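Local coordinates for protein Cd1 (Flavonifractor plautii, PDB 7D39) that binds flavin mononucleotide and probably serves as the ene-reductase that initiates breakdown of flavones and flavonols in this gut bacterium, at residues Gly13-Met18 with Met142-Ser147; Lys92-Leu97 with Gln154-Met159; Ile116-Ala121 with Thr127-Arg132. All blocks are in the same frame, centred on the assembly; numbering follows the deposited sequence.

Interaction 1. Residues Gly13-Met18 with Met142-Ser147; sequences GSNDGM and MSVGGS. With FMN (flavin mononucleotide), chain B.
N15 and V144 bring their backbones closest, with 6.7 Å between the two CA atoms; M18 CA and M142 CA lie 8.2 Å apart. No hydrogen bond crosses between the first turn of helix 14-28 and the end of strand 138-144, so side chains and the cofactor bridge them. N15 and V144 reach for each other from opposite directions, and N15 OD1 rests on the methyl V144 CG2 at 3.4 Å while S86 OG engages the same oxygen in a hydrogen bond. The amide's other end serves the flavin: ND2 donates to FMN O1P (2.9 Å) almost straight, at 168°, with a weak second bond to O5'. A first torsion of -76°, which sets CG beside the backbone N, lets N15 ND2 join N15 N in gripping O1P. S14 N adds a 2.7 Å bond to O3P. Such backbone donors at a helix start, where the dipole would probably favour an anion, form the phosphate site of the flavodoxin-like fold. An alanine in place of N15 is likely to leave O1P with fewer donors and S86 without its amide partner. Deeper along the helix, M18 and M142, both selenomethionines, meet where M142 CE, carried round by a bend at its last torsion, sits 3.3 Å from M18 O and also approaches M18 CB. At V144 the backbone O receives FMN O4' (2.8 Å); in the loop after it G146 N donates to the ring nitrogen N1, and S147 N holds O2 at 2.6 Å. At G145 a side chain would collide with that carbonyl.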
loop_
_atom_site.group_PDB
_atom_site.type_symbol
_atom_site.label_atom_id
_atom_site.label_comp_id
_atom_site.label_asym_id
_atom_site.label_seq_id
_atom_site.Cartn_x
_atom_site.Cartn_y
_atom_site.Cartn_z
ATOM N N GLY A 13 21.585 5.783 4.537
ATOM C CA GLY A 13 21.546 6.067 3.120
ATOM C C GLY A 13 20.613 7.214 2.790
ATOM O O GLY A 13 20.165 7.967 3.655
ATOM N N SER A 14 20.297 7.322 1.499
ATOM C CA SER A 14 19.497 8.442 1.019
ATOM C C SER A 14 18.038 8.351 1.473
ATOM O O SER A 14 17.420 9.370 1.802
ATOM C CB SER A 14 19.602 8.517 -0.501
ATOM O OG SER A 14 20.958 8.775 -0.889
ATOM N N ASN A 15 17.458 7.154 1.494
ATOM C CA ASN A 15 16.086 7.044 1.982
ATOM C C ASN A 15 15.978 7.445 3.453
ATOM O O ASN A 15 15.004 8.097 3.847
ATOM C CB ASN A 15 15.548 5.630 1.758
ATOM C CG ASN A 15 15.178 5.379 0.300
ATOM O OD1 ASN A 15 14.040 5.637 -0.117
ATOM N ND2 ASN A 15 16.157 4.919 -0.496
ATOM N N ASP A 16 16.959 7.057 4.281
ATOM C CA ASP A 16 16.976 7.510 5.669
ATOM C C ASP A 16 16.966 9.028 5.732
ATOM O O ASP A 16 16.174 9.628 6.468
ATOM C CB ASP A 16 18.217 6.980 6.402
ATOM C CG ASP A 16 18.101 5.516 6.833
ATOM O OD1 ASP A 16 17.175 4.786 6.405
ATOM O OD2 ASP A 16 18.976 5.076 7.602
ATOM N N GLY A 17 17.861 9.665 4.973
ATOM C CA GLY A 17 17.975 11.122 5.003
ATOM C C GLY A 17 16.697 11.824 4.587
ATOM O O GLY A 17 16.208 12.712 5.287
HETATM N N MSE A 18 16.126 11.420 3.452
HETATM C CA MSE A 18 14.879 12.003 2.966
HETATM C C MSE A 18 13.772 11.794 3.975
HETATM O O MSE A 18 12.930 12.673 4.203
HETATM C CB MSE A 18 14.467 11.386 1.625
HETATM C CG MSE A 18 15.484 11.613 0.537
HETATM SE SE MSE A 18 15.451 13.479 -0.076
HETATM C CE MSE A 18 13.823 13.386 -1.165
HETATM N N MSE A 142 7.630 8.215 -0.476
HETATM C CA MSE A 142 8.662 8.733 -1.352
HETATM C C MSE A 142 9.388 7.521 -1.895
HETATM O O MSE A 142 9.757 6.647 -1.129
HETATM C CB MSE A 142 9.609 9.658 -0.599
HETATM C CG MSE A 142 8.924 10.831 0.080
HETATM SE SE MSE A 142 10.227 12.053 0.934
HETATM C CE MSE A 142 10.594 10.996 2.533
ATOM N N SER A 143 9.552 7.444 -3.211
ATOM C CA SER A 143 10.321 6.385 -3.845
ATOM C C SER A 143 11.577 7.010 -4.422
ATOM O O SER A 143 11.492 7.984 -5.174
ATOM C CB SER A 143 9.520 5.691 -4.949
ATOM O OG SER A 143 8.320 5.147 -4.446
ATOM N N VAL A 144 12.734 6.468 -4.051
ATOM C CA VAL A 144 14.032 7.038 -4.401
ATOM C C VAL A 144 14.814 6.007 -5.196
ATOM O O VAL A 144 15.108 4.920 -4.688
ATOM C CB VAL A 144 14.824 7.468 -3.156
ATOM C CG1 VAL A 144 16.102 8.182 -3.572
ATOM C CG2 VAL A 144 13.958 8.352 -2.244
ATOM N N GLY A 145 15.178 6.354 -6.433
ATOM C CA GLY A 145 15.864 5.440 -7.319
ATOM C C GLY A 145 17.206 5.990 -7.774
ATOM O O GLY A 145 17.497 7.180 -7.640
ATOM N N GLY A 146 18.021 5.099 -8.330
ATOM C CA GLY A 146 19.272 5.522 -8.930
ATOM C C GLY A 146 19.153 6.055 -10.346
ATOM O O GLY A 146 19.993 6.841 -10.785
ATOM N N SER A 147 18.112 5.646 -11.076
ATOM C CA SER A 147 17.989 5.990 -12.496
ATOM C C SER A 147 16.605 6.528 -12.831
ATOM O O SER A 147 15.933 7.085 -11.965
ATOM C CB SER A 147 18.280 4.772 -13.373
ATOM O OG SER A 147 17.216 3.835 -13.301
HETATM N N1 FMN B . 17.104 2.419 -9.188
HETATM C C2 FMN B . 16.245 2.841 -10.106
HETATM O O2 FMN B . 16.257 4.071 -10.200
HETATM N N3 FMN B . 15.483 1.983 -10.837
HETATM C C4 FMN B . 15.582 0.655 -10.595
HETATM O O4 FMN B . 14.969 -0.227 -11.167
HETATM C C4A FMN B . 16.536 0.178 -9.583
HETATM N N5 FMN B . 16.699 -1.092 -9.301
HETATM C C5A FMN B . 17.526 -1.547 -8.361
HETATM C C6 FMN B . 17.669 -2.893 -8.078
HETATM C C7 FMN B . 18.542 -3.341 -7.095
HETATM C C7M FMN B . 18.697 -4.812 -6.808
HETATM C C8 FMN B . 19.361 -2.352 -6.351
HETATM C C8M FMN B . 20.328 -2.822 -5.301
HETATM C C9 FMN B . 19.218 -1.008 -6.651
HETATM C C9A FMN B . 18.329 -0.575 -7.614
HETATM N N10 FMN B . 18.210 0.785 -7.924
HETATM C C10 FMN B . 17.297 1.163 -8.879
HETATM C "C1'" FMN B . 18.986 1.745 -7.149
HETATM C "C2'" FMN B . 18.334 2.009 -5.785
HETATM O "O2'" FMN B . 17.058 2.610 -5.888
HETATM C "C3'" FMN B . 19.291 2.834 -4.874
HETATM O "O3'" FMN B . 20.470 2.127 -4.605
HETATM C "C4'" FMN B . 18.605 3.311 -3.570
HETATM O "O4'" FMN B . 17.689 4.366 -3.799
HETATM C "C5'" FMN B . 19.648 3.692 -2.533
HETATM O "O5'" FMN B . 19.090 4.150 -1.350
HETATM P P FMN B . 19.632 4.142 0.061
HETATM O O1P FMN B . 18.632 4.568 0.923
HETATM O O2P FMN B . 19.976 2.809 0.345
HETATM O O3P FMN B . 20.678 5.110 -0.028
#

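Interaction 2. Residues Lys92-Leu97 with Gln154-Met159; sequences KGATGL and QCDAGM. With FMN (flavin mononucleotide), chain B.
The loop that holds the pyrimidine end of the flavin is joined to helix 153-162 where G93 and A94 meet D156. K92 gives its backbone N-H to FMN O4 at 2.9 Å, and the link to the helix rests on a single carboxylate oxygen. D156 OD2 accepts from A94 N over 2.8 Å, with an N-H...O angle of 159°, and does so through its anti lone pair, on the side turned from its other oxygen. The aspartate arrives there with CG beside its own backbone N (chi1 -65°), leaning from the helix across to the loop. The same OD2 lies 3.2 Å from G93 CA, and a side chain on this glycine would run into it. Packing completes the join alongside the bond, as the methyl A94 CB stands 4.0 Å from D156 CB and also touches T87 of strand 82-88. The two backbone donors of this loop do different work: K92 N looks to the cofactor, while A94 N, two residues along, looks to the protein, consistent with D156 being a second-shell support for that flavin donor. The K92 side chain leads away from the helix and makes a cation-pi contact with W149, whose carbonyl oxygen also bonds the flavin. Further on, T95 stands at the N-cap of helix 96-109, its OG1 hydrogen-bonded to F98 N, where the loop passes into the helix. A connection that leaves the C-terminal end of a parallel strand, touches the flavin ring with backbone amides and then enters the crossover helix is the arrangement expected of an FMN site in the flavodoxin-like fold.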
loop_
_atom_site.group_PDB
_atom_site.type_symbol
_atom_site.label_atom_id
_atom_site.label_comp_id
_atom_site.label_asym_id
_atom_site.label_seq_id
_atom_site.Cartn_x
_atom_site.Cartn_y
_atom_site.Cartn_z
ATOM N N LYS A 92 12.166 -0.895 -10.959
ATOM C CA LYS A 92 11.065 -0.001 -11.320
ATOM C C LYS A 92 9.858 -0.274 -10.433
ATOM O O LYS A 92 8.727 -0.392 -10.928
ATOM C CB LYS A 92 10.393 -0.475 -12.602
ATOM C CG LYS A 92 11.244 -0.252 -13.828
ATOM C CD LYS A 92 10.661 -0.989 -15.005
ATOM C CE LYS A 92 11.612 -0.928 -16.177
ATOM N NZ LYS A 92 11.201 -1.813 -17.292
ATOM N N GLY A 93 10.075 -0.392 -9.131
ATOM C CA GLY A 93 8.956 -0.659 -8.260
ATOM C C GLY A 93 9.578 -0.538 -6.888
ATOM O O GLY A 93 10.752 -0.184 -6.763
ATOM N N ALA A 94 8.810 -0.839 -5.848
ATOM C CA ALA A 94 9.353 -0.803 -4.501
ATOM C C ALA A 94 10.147 -2.081 -4.221
ATOM O O ALA A 94 10.168 -3.014 -5.024
ATOM C CB ALA A 94 8.228 -0.610 -3.499
ATOM N N THR A 95 10.814 -2.120 -3.068
ATOM C CA THR A 95 11.666 -3.263 -2.751
ATOM C C THR A 95 10.831 -4.503 -2.426
ATOM O O THR A 95 9.658 -4.419 -2.054
ATOM C CB THR A 95 12.590 -2.969 -1.571
ATOM O OG1 THR A 95 11.807 -2.784 -0.386
ATOM C CG2 THR A 95 13.482 -1.718 -1.832
ATOM N N GLY A 96 11.465 -5.670 -2.566
ATOM C CA GLY A 96 10.796 -6.900 -2.187
ATOM C C GLY A 96 10.211 -6.814 -0.793
ATOM O O GLY A 96 9.091 -7.266 -0.547
ATOM N N LEU A 97 10.959 -6.210 0.135
ATOM C CA LEU A 97 10.490 -6.089 1.510
ATOM C C LEU A 97 9.228 -5.236 1.597
ATOM O O LEU A 97 8.295 -5.565 2.334
ATOM C CB LEU A 97 11.600 -5.496 2.381
ATOM C CG LEU A 97 11.171 -5.278 3.832
ATOM C CD1 LEU A 97 10.723 -6.593 4.468
ATOM C CD2 LEU A 97 12.295 -4.643 4.639
ATOM N N GLN A 154 5.205 4.022 -7.611
ATOM C CA GLN A 154 4.096 4.773 -7.032
ATOM C C GLN A 154 2.831 3.931 -6.936
ATOM O O GLN A 154 2.028 4.112 -6.012
ATOM C CB GLN A 154 3.826 6.019 -7.867
ATOM C CG GLN A 154 4.860 7.089 -7.734
ATOM C CD GLN A 154 4.688 8.189 -8.754
ATOM O OE1 GLN A 154 4.741 7.952 -9.963
ATOM N NE2 GLN A 154 4.460 9.405 -8.266
ATOM N N CYS A 155 2.618 3.037 -7.894
ATOM C CA CYS A 155 1.503 2.108 -7.794
ATOM C C CYS A 155 1.750 1.088 -6.686
ATOM O O CYS A 155 0.834 0.787 -5.907
ATOM C CB CYS A 155 1.268 1.450 -9.151
ATOM S SG CYS A 155 -0.175 0.362 -9.253
ATOM N N ASP A 156 2.987 0.575 -6.560
ATOM C CA ASP A 156 3.300 -0.287 -5.419
ATOM C C ASP A 156 2.991 0.431 -4.120
ATOM O O ASP A 156 2.396 -0.147 -3.199
ATOM C CB ASP A 156 4.769 -0.725 -5.417
ATOM C CG ASP A 156 5.137 -1.594 -6.593
ATOM O OD1 ASP A 156 4.240 -2.103 -7.282
ATOM O OD2 ASP A 156 6.347 -1.787 -6.820
ATOM N N ALA A 157 3.413 1.692 -4.014
ATOM C CA ALA A 157 3.176 2.423 -2.777
ATOM C C ALA A 157 1.684 2.512 -2.494
ATOM O O ALA A 157 1.223 2.213 -1.387
ATOM C CB ALA A 157 3.803 3.816 -2.854
ATOM N N GLY A 158 0.912 2.908 -3.498
ATOM C CA GLY A 158 -0.522 2.980 -3.322
ATOM C C GLY A 158 -1.132 1.661 -2.887
ATOM O O GLY A 158 -2.105 1.644 -2.139
HETATM N N MSE A 159 -0.608 0.569 -3.372
HETATM C CA MSE A 159 -1.060 -0.715 -2.956
HETATM C C MSE A 159 -1.057 -0.908 -1.448
HETATM O O MSE A 159 -1.995 -1.450 -0.953
HETATM C CB MSE A 159 -0.274 -1.773 -3.685
HETATM C CG MSE A 159 -1.143 -2.982 -3.860
HETATM SE SE MSE A 159 -2.727 -2.772 -5.011
HETATM C CE MSE A 159 -1.868 -2.395 -6.639
HETATM N N1 FMN B . 17.104 2.419 -9.188
HETATM C C2 FMN B . 16.245 2.841 -10.106
HETATM O O2 FMN B . 16.257 4.071 -10.200
HETATM N N3 FMN B . 15.483 1.983 -10.837
HETATM C C4 FMN B . 15.582 0.655 -10.595
HETATM O O4 FMN B . 14.969 -0.227 -11.167
HETATM C C4A FMN B . 16.536 0.178 -9.583
HETATM N N5 FMN B . 16.699 -1.092 -9.301
HETATM C C5A FMN B . 17.526 -1.547 -8.361
HETATM C C6 FMN B . 17.669 -2.893 -8.078
HETATM C C7 FMN B . 18.542 -3.341 -7.095
HETATM C C7M FMN B . 18.697 -4.812 -6.808
HETATM C C8 FMN B . 19.361 -2.352 -6.351
HETATM C C8M FMN B . 20.328 -2.822 -5.301
HETATM C C9 FMN B . 19.218 -1.008 -6.651
HETATM C C9A FMN B . 18.329 -0.575 -7.614
HETATM N N10 FMN B . 18.210 0.785 -7.924
HETATM C C10 FMN B . 17.297 1.163 -8.879
HETATM C "C1'" FMN B . 18.986 1.745 -7.149
HETATM C "C2'" FMN B . 18.334 2.009 -5.785
HETATM O "O2'" FMN B . 17.058 2.610 -5.888
HETATM C "C3'" FMN B . 19.291 2.834 -4.874
HETATM O "O3'" FMN B . 20.470 2.127 -4.605
HETATM C "C4'" FMN B . 18.605 3.311 -3.570
HETATM O "O4'" FMN B . 17.689 4.366 -3.799
HETATM C "C5'" FMN B . 19.648 3.692 -2.533
HETATM O "O5'" FMN B . 19.090 4.150 -1.350
HETATM P P FMN B . 19.632 4.142 0.061
HETATM O O1P FMN B . 18.632 4.568 0.923
HETATM O O2P FMN B . 19.976 2.809 0.345
HETATM O O3P FMN B . 20.678 5.110 -0.028
#

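Interaction 3. Residues Ile116-Ala121 with Thr127-Arg132; sequences IGTKIA and TAPDPR
T118 and A121, one turn apart on helix 111-124, face the returning segment 127-132 at T127 and P129. The T118 side chain, followed outward, begins with CB, which lies 3.8 Å from P129 CD and equally near CG of that ring. Its methyl CG2, anti to the carbonyl carbon, continues toward the proline ring, and the two side chains cross at about a right angle. The modelled gap between that methyl and the ring carbon CG is too short to be trusted, and P129 is poorly ordered, so contact is certain only in outline. A121 supplies the second foothold: its methyl CB sits 3.7 Å from T127 O, and more loosely, at 4.5 Å, from P129 CD. No hydrogen bond spans the two segments.

Polar bonding is found instead within 127-132, where D130 occupies the N-cap of the short, weakly bonded helix that follows. Its OD1 accepts a weak capping bond from R132 N, while R132 approaches the carboxylate side-on in the guanidinium plane. NE (3.3 Å) and NH2 (2.9 Å) both converge on D130 OD2 and use its syn lone pair, both belonging to one salt bridge. The same guanidinium reaches D75 and D79 of helix 70-79, which ties the end of this segment to a neighbouring helix. The chemistry thus divides in two: methyl contacts with a proline ring and a backbone carbonyl, which impose little directional constraint on the loop, and then a charge network that would probably fix the chain's position more firmly as it heads for strand 138-144.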
loop_
_atom_site.group_PDB
_atom_site.type_symbol
_atom_site.label_atom_id
_atom_site.label_comp_id
_atom_site.label_asym_id
_atom_site.label_seq_id
_atom_site.Cartn_x
_atom_site.Cartn_y
_atom_site.Cartn_z
ATOM N N ILE A 116 -16.410 -5.661 9.203
ATOM C CA ILE A 116 -17.225 -6.862 9.350
ATOM C C ILE A 116 -16.926 -7.532 10.679
ATOM O O ILE A 116 -17.833 -7.850 11.456
ATOM C CB ILE A 116 -16.970 -7.815 8.171
ATOM C CG1 ILE A 116 -17.619 -7.267 6.903
ATOM C CG2 ILE A 116 -17.411 -9.242 8.507
ATOM C CD1 ILE A 116 -17.138 -7.925 5.643
ATOM N N GLY A 117 -15.638 -7.709 10.978
ATOM C CA GLY A 117 -15.251 -8.451 12.161
ATOM C C GLY A 117 -15.682 -7.791 13.455
ATOM O O GLY A 117 -16.101 -8.472 14.392
ATOM N N THR A 118 -15.567 -6.461 13.543
ATOM C CA THR A 118 -15.992 -5.832 14.784
ATOM C C THR A 118 -17.510 -5.762 14.878
ATOM O O THR A 118 -18.046 -5.688 15.988
ATOM C CB THR A 118 -15.366 -4.433 14.962
ATOM O OG1 THR A 118 -16.219 -3.425 14.424
ATOM C CG2 THR A 118 -14.016 -4.335 14.301
ATOM N N LYS A 119 -18.215 -5.802 13.747
ATOM C CA LYS A 119 -19.670 -5.854 13.796
ATOM C C LYS A 119 -20.142 -7.205 14.308
ATOM O O LYS A 119 -21.008 -7.284 15.183
ATOM C CB LYS A 119 -20.254 -5.569 12.415
ATOM C CG LYS A 119 -21.723 -5.190 12.429
ATOM C CD LYS A 119 -21.924 -3.919 11.613
ATOM C CE LYS A 119 -20.912 -2.850 12.042
ATOM N NZ LYS A 119 -20.814 -1.717 11.074
ATOM N N ILE A 120 -19.580 -8.286 13.774
ATOM C CA ILE A 120 -19.949 -9.611 14.255
ATOM C C ILE A 120 -19.596 -9.759 15.731
ATOM O O ILE A 120 -20.343 -10.371 16.504
ATOM C CB ILE A 120 -19.284 -10.693 13.387
ATOM C CG1 ILE A 120 -19.983 -10.771 12.024
ATOM C CG2 ILE A 120 -19.333 -12.049 14.088
ATOM C CD1 ILE A 120 -19.248 -11.580 10.964
ATOM N N ALA A 121 -18.472 -9.181 16.152
ATOM C CA ALA A 121 -18.059 -9.310 17.542
ATOM C C ALA A 121 -19.028 -8.591 18.469
ATOM O O ALA A 121 -19.427 -9.133 19.507
ATOM C CB ALA A 121 -16.640 -8.772 17.713
ATOM N N THR A 127 -15.118 -10.714 21.266
ATOM C CA THR A 127 -14.170 -9.758 21.816
ATOM C C THR A 127 -13.844 -8.698 20.768
ATOM O O THR A 127 -13.440 -9.023 19.642
ATOM C CB THR A 127 -12.910 -10.474 22.303
ATOM O OG1 THR A 127 -12.609 -11.563 21.424
ATOM C CG2 THR A 127 -13.131 -11.017 23.713
ATOM N N ALA A 128 -14.055 -7.436 21.140
ATOM C CA ALA A 128 -13.801 -6.303 20.257
ATOM C C ALA A 128 -12.340 -6.294 19.818
ATOM O O ALA A 128 -11.450 -6.214 20.675
ATOM C CB ALA A 128 -14.146 -4.997 20.964
ATOM N N PRO A 129 -12.051 -6.352 18.508
ATOM C CA PRO A 129 -10.663 -6.531 18.050
ATOM C C PRO A 129 -10.145 -5.138 18.376
ATOM O O PRO A 129 -10.869 -4.323 18.958
ATOM C CB PRO A 129 -10.774 -6.398 16.524
ATOM C CG PRO A 129 -12.094 -5.751 16.280
ATOM C CD PRO A 129 -12.987 -6.206 17.384
ATOM N N ASP A 130 -8.888 -4.864 18.054
ATOM C CA ASP A 130 -8.309 -3.533 18.239
ATOM C C ASP A 130 -8.870 -2.234 17.686
ATOM O O ASP A 130 -8.830 -2.021 16.462
ATOM C CB ASP A 130 -6.869 -3.762 17.780
ATOM C CG ASP A 130 -5.906 -2.637 18.207
ATOM O OD1 ASP A 130 -6.329 -1.475 18.371
ATOM O OD2 ASP A 130 -4.699 -2.922 18.361
ATOM N N PRO A 131 -9.401 -1.355 18.533
ATOM C CA PRO A 131 -9.961 -0.093 18.019
ATOM C C PRO A 131 -9.030 0.632 17.067
ATOM O O PRO A 131 -9.477 1.162 16.043
ATOM C CB PRO A 131 -10.197 0.727 19.294
ATOM C CG PRO A 131 -10.274 -0.270 20.380
ATOM C CD PRO A 131 -9.351 -1.383 19.998
ATOM N N ARG A 132 -7.735 0.668 17.384
ATOM C CA ARG A 132 -6.778 1.362 16.532
ATOM C C ARG A 132 -6.899 0.932 15.080
ATOM O O ARG A 132 -6.707 1.748 14.174
ATOM C CB ARG A 132 -5.361 1.109 17.041
ATOM C CG ARG A 132 -5.065 1.760 18.370
ATOM C CD ARG A 132 -3.641 1.489 18.756
ATOM N NE ARG A 132 -3.369 0.059 18.690
ATOM C CZ ARG A 132 -2.153 -0.468 18.672
ATOM N NH1 ARG A 132 -1.079 0.317 18.707
ATOM N NH2 ARG A 132 -2.013 -1.782 18.611
#

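How the interactions relate
From the N terminus, the chain passes the phosphate-binding helix start 13-18, the flavin loop 92-97 and helix segment 116-121 before any of the three contacts closes. Interaction 3 shuts first, a short helix-to-loop return at 127-132, and is nested inside the loops of both others. Segment 142-147 then closes interaction 1, and 154-159 closes interaction 2, so these two cross along the sequence. In space they are neighbours, their centres 13 Å apart, and both touch FMN: interaction 1 ties the phosphate site to strand 138-144, and interaction 2 ties the ring-binding loop to helix 153-162. Interaction 3 lies on the far side of the chain's centre from interaction 1, about 38 Å between centres, within the excursion linking strands 82-88 and 138-144.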